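Local coordinates for hemoglobin component VII (Tokunagayusurika akamusi, PDB 1X46), which binds heme and, as a member of the globin family, probably carries or stores oxygen in the midge larva, at residues G96-H99 with K100-V104. Sequence-based numbering, arbitrary orientation.
With HEM (protoporphyrin IX containing Fe), chain B.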
ATOM      1  N   GLY A  96      -2.054   7.389  -8.776  1.00 10.87           N
ATOM      2  CA  GLY A  96      -2.918   6.823  -9.800  1.00 11.97           C
ATOM      3  C   GLY A  96      -2.449   7.232 -11.198  1.00 11.90           C
ATOM      4  O   GLY A  96      -2.369   6.396 -12.088  1.00 11.60           O
ATOM      5  N   ILE A  97      -2.161   8.527 -11.389  1.00 12.71           N
ATOM      6  CA  ILE A  97      -1.655   9.020 -12.677  1.00 12.97           C
ATOM      7  C   ILE A  97      -0.365   8.289 -13.058  1.00 12.95           C
ATOM      8  O   ILE A  97      -0.203   7.814 -14.198  1.00 15.07           O
ATOM      9  CB  ILE A  97      -1.413  10.551 -12.595  1.00 15.28           C
ATOM     10  CG1 ILE A  97      -2.748  11.302 -12.542  1.00 17.16           C
ATOM     11  CG2 ILE A  97      -0.605  11.048 -13.806  1.00 16.71           C
ATOM     12  CD1 ILE A  97      -2.648  12.670 -11.889  1.00 21.79           C
ATOM     13  N   ASN A  98       0.546   8.169 -12.095  1.00 13.17           N
ATOM     14  CA  ASN A  98       1.839   7.557 -12.391  1.00 13.28           C
ATOM     15  C   ASN A  98       1.683   6.083 -12.760  1.00 13.41           C
ATOM     16  O   ASN A  98       2.358   5.577 -13.658  1.00 15.02           O
ATOM     17  CB  ASN A  98       2.801   7.677 -11.210  1.00 14.44           C
ATOM     18  CG  ASN A  98       3.175   9.115 -10.884  1.00 15.21           C
ATOM     19  OD1 ASN A  98       2.891  10.047 -11.652  1.00 17.68           O
ATOM     20  ND2 ASN A  98       3.798   9.301  -9.734  1.00 17.33           N
ATOM     21  N   HIS A  99       0.795   5.382 -12.061  1.00 10.18           N
ATOM     22  CA  HIS A  99       0.631   3.963 -12.308  1.00  9.09           C
ATOM     23  C   HIS A  99      -0.190   3.659 -13.555  1.00 12.74           C
ATOM     24  O   HIS A  99      -0.053   2.587 -14.129  1.00 12.35           O
ATOM     25  CB  HIS A  99       0.093   3.249 -11.059  1.00  9.97           C
ATOM     26  CG  HIS A  99       1.141   3.068 -10.005  1.00  9.99           C
ATOM     27  ND1 HIS A  99       1.407   4.024  -9.040  1.00 10.54           N
ATOM     28  CD2 HIS A  99       2.026   2.067  -9.800  1.00 12.61           C
ATOM     29  CE1 HIS A  99       2.401   3.602  -8.278  1.00  9.95           C
ATOM     30  NE2 HIS A  99       2.792   2.416  -8.709  1.00 10.86           N
ATOM     31  N   LYS A 100      -1.023   4.618 -13.969  1.00 12.52           N
ATOM     32  CA  LYS A 100      -1.757   4.447 -15.241  1.00 13.79           C
ATOM     33  C   LYS A 100      -0.757   4.230 -16.368  1.00 15.84           C
ATOM     34  O   LYS A 100      -0.972   3.374 -17.235  1.00 17.48           O
ATOM     35  CB  LYS A 100      -2.608   5.669 -15.566  1.00 14.74           C
ATOM     36  CG  LYS A 100      -3.495   5.441 -16.821  1.00 16.87           C
ATOM     37  CD  LYS A 100      -4.255   6.713 -17.163  1.00 17.79           C
ATOM     38  CE  LYS A 100      -4.902   6.650 -18.557  1.00 21.84           C
ATOM     39  NZ  LYS A 100      -5.382   8.022 -18.958  1.00 27.54           N
ATOM     40  N   GLY A 101       0.328   5.005 -16.341  1.00 15.90           N
ATOM     41  CA  GLY A 101       1.352   4.938 -17.374  1.00 18.41           C
ATOM     42  C   GLY A 101       2.113   3.622 -17.399  1.00 18.56           C
ATOM     43  O   GLY A 101       2.827   3.327 -18.366  1.00 24.11           O
ATOM     44  N   ARG A 102       1.964   2.831 -16.336  1.00 18.17           N
ATOM     45  CA  ARG A 102       2.671   1.565 -16.180  1.00 16.28           C
ATOM     46  C   ARG A 102       1.782   0.353 -16.417  1.00 16.73           C
ATOM     47  O   ARG A 102       2.220  -0.763 -16.200  1.00 17.08           O
ATOM     48  CB  ARG A 102       3.238   1.478 -14.764  1.00 15.70           C
ATOM     49  CG  ARG A 102       4.226   2.644 -14.450  1.00 14.14           C
ATOM     50  CD  ARG A 102       4.511   2.808 -12.987  1.00 15.10           C
ATOM     51  NE  ARG A 102       5.336   3.981 -12.757  1.00 14.21           N
ATOM     52  CZ  ARG A 102       5.277   4.769 -11.694  1.00 13.71           C
ATOM     53  NH1 ARG A 102       4.460   4.499 -10.677  1.00 13.14           N
ATOM     54  NH2 ARG A 102       6.055   5.851 -11.646  1.00 14.82           N
ATOM     55  N   GLY A 103       0.541   0.593 -16.837  1.00 19.17           N
ATOM     56  CA  GLY A 103      -0.420  -0.479 -17.096  1.00 19.99           C
ATOM     57  C   GLY A 103      -0.885  -1.230 -15.856  1.00 20.10           C
ATOM     58  O   GLY A 103      -1.225  -2.409 -15.921  1.00 23.26           O
ATOM     59  N   VAL A 104      -0.876  -0.556 -14.711  1.00 15.75           N
ATOM     60  CA  VAL A 104      -1.320  -1.168 -13.459  1.00 14.34           C
ATOM     61  C   VAL A 104      -2.829  -0.987 -13.328  1.00 13.80           C
ATOM     62  O   VAL A 104      -3.338   0.139 -13.502  1.00 15.31           O
ATOM     63  CB  VAL A 104      -0.569  -0.529 -12.261  1.00 12.07           C
ATOM     64  CG1 VAL A 104      -1.095  -1.067 -10.940  1.00 14.62           C
ATOM     65  CG2 VAL A 104       0.934  -0.786 -12.387  1.00 13.17           C
TER
HETATM   66  CHA HEM B 151       6.875   2.581  -9.346  1.00 11.41           C
HETATM   67  CHB HEM B 151       4.461   3.590  -5.264  1.00  8.90           C
HETATM   68  CHC HEM B 151       1.508  -0.153  -6.113  1.00 10.48           C
HETATM   69  CHD HEM B 151       3.906  -1.191 -10.176  1.00  9.97           C
HETATM   70  C1A HEM B 151       6.514   3.126  -8.146  1.00  9.17           C
HETATM   71  C2A HEM B 151       7.212   4.210  -7.490  1.00 11.95           C
HETATM   72  C3A HEM B 151       6.539   4.468  -6.373  1.00 11.61           C
HETATM   73  C4A HEM B 151       5.379   3.624  -6.294  1.00 10.70           C
HETATM   74  CMA HEM B 151       6.900   5.552  -5.333  1.00 11.84           C
HETATM   75  CAA HEM B 151       8.560   4.841  -7.964  1.00 11.71           C
HETATM   76  CBA HEM B 151       8.468   5.847  -9.130  1.00 13.53           C
HETATM   77  CGA HEM B 151       7.709   7.080  -8.701  1.00 14.41           C
HETATM   78  O1A HEM B 151       6.684   7.406  -9.331  1.00 15.66           O
HETATM   79  O2A HEM B 151       8.128   7.751  -7.715  1.00 16.06           O
HETATM   80  C1B HEM B 151       3.485   2.645  -5.099  1.00  9.92           C
HETATM   81  C2B HEM B 151       2.562   2.527  -3.995  1.00 11.57           C
HETATM   82  C3B HEM B 151       1.740   1.481  -4.234  1.00 12.99           C
HETATM   83  C4B HEM B 151       2.126   0.936  -5.522  1.00 11.22           C
HETATM   84  CMB HEM B 151       2.584   3.464  -2.756  1.00 12.81           C
HETATM   85  CAB HEM B 151       0.578   0.873  -3.415  1.00 15.18           C
HETATM   86  CBB HEM B 151       0.076   1.406  -2.301  1.00 21.00           C
HETATM   87  C1C HEM B 151       1.884  -0.773  -7.270  1.00 10.19           C
HETATM   88  C2C HEM B 151       1.266  -1.944  -7.887  1.00 10.26           C
HETATM   89  C3C HEM B 151       1.950  -2.248  -8.988  1.00 11.02           C
HETATM   90  C4C HEM B 151       2.998  -1.260  -9.146  1.00 10.15           C
HETATM   91  CMC HEM B 151       0.025  -2.683  -7.326  1.00 10.46           C
HETATM   92  CAC HEM B 151       1.672  -3.408  -9.980  1.00 15.42           C
HETATM   93  C1D HEM B 151       4.875  -0.241 -10.336  1.00 10.75           C
HETATM   94  C2D HEM B 151       5.791  -0.208 -11.447  1.00 12.55           C
HETATM   95  C3D HEM B 151       6.696   0.958 -11.194  1.00 11.87           C
HETATM   96  C4D HEM B 151       6.266   1.494  -9.925  1.00  8.77           C
HETATM   97  CMD HEM B 151       5.813  -1.181 -12.643  1.00 11.22           C
HETATM   98  CAD HEM B 151       7.863   1.422 -12.103  1.00 13.11           C
HETATM   99  CBD HEM B 151       9.119   0.600 -11.831  1.00 18.38           C
HETATM  100  CGD HEM B 151      10.214   0.974 -12.811  1.00 22.83           C
HETATM  101  O1D HEM B 151      10.170   2.084 -13.390  1.00 26.36           O
HETATM  102  O2D HEM B 151      11.123   0.140 -13.031  1.00 23.88           O
HETATM  103  NA  HEM B 151       5.402   2.803  -7.403  1.00  8.99           N
HETATM  104  NB  HEM B 151       3.204   1.628  -6.016  1.00 10.68           N
HETATM  105  NC  HEM B 151       2.934  -0.367  -8.073  1.00  8.54           N
HETATM  106  ND  HEM B 151       5.159   0.803  -9.445  1.00 11.05           N
HETATM  107 FE   HEM B 151       4.170   1.222  -7.737  1.00 11.82          FE
HETATM  108  O   HOH W   1       4.296   6.479  -8.566  1.00 12.77           O
HETATM  109  O   HOH W   2       5.381  -0.135  -6.725  1.00 12.22           O
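His-99 and Arg-102 both set CG anti to their own carbonyl carbon (chi1 -75° and -59°), which turns imidazole and guanidinium to the same heme face; Arg-102 then runs extended from CG to NE along the proximal face of the porphyrin, its CD by heme C3D. This is the proximal side of the globin heme pocket, at the end of helix 85-100. His-99 is the axial ligand, its NE2 2.1 Å from the heme iron, while water 2 holds the sixth position. A hydrogen bond from ND1 to the backbone oxygen of Gln-95, one turn back, steadies the ring, and Phe-109 meets it edge-to-face.

Arg-102 NH1 sits over the centre of the imidazole, with the guanidinium plane 88° from the ring, so an edge of the guanidinium points into the face. Asn-98 O and heme CHA lie on opposite faces of the guanidinium, both off-centre toward its rim. Arg-102 NH2 donates to propionate oxygen O1A at 2.9 Å, and its positive charge probably helps offset that carboxylate. Cut back to an alanine, this position would probably leave O1A and water 1 each short of a donor and the imidazole face without NH1 over it.

Behind these groups the helix closes with a Schellman motif: Gly-103 has positive phi, Val-104 N makes a weak 3.3 Å bond to His-99 O, and Gly-103 N makes the inner 3.2 Å bond to Lys-100 O. Arg-102 N also donates to His-99 O. Val-104 CG2 lies 3.6 Å from heme CAC. Asn-98 OD1 is hydrogen-bonded to Gln-94 NE2, leaving ND2 turned to water 1, which also accepts from Arg-102 NH1. That water donates in turn, its O 2.7 Å from heme O1A.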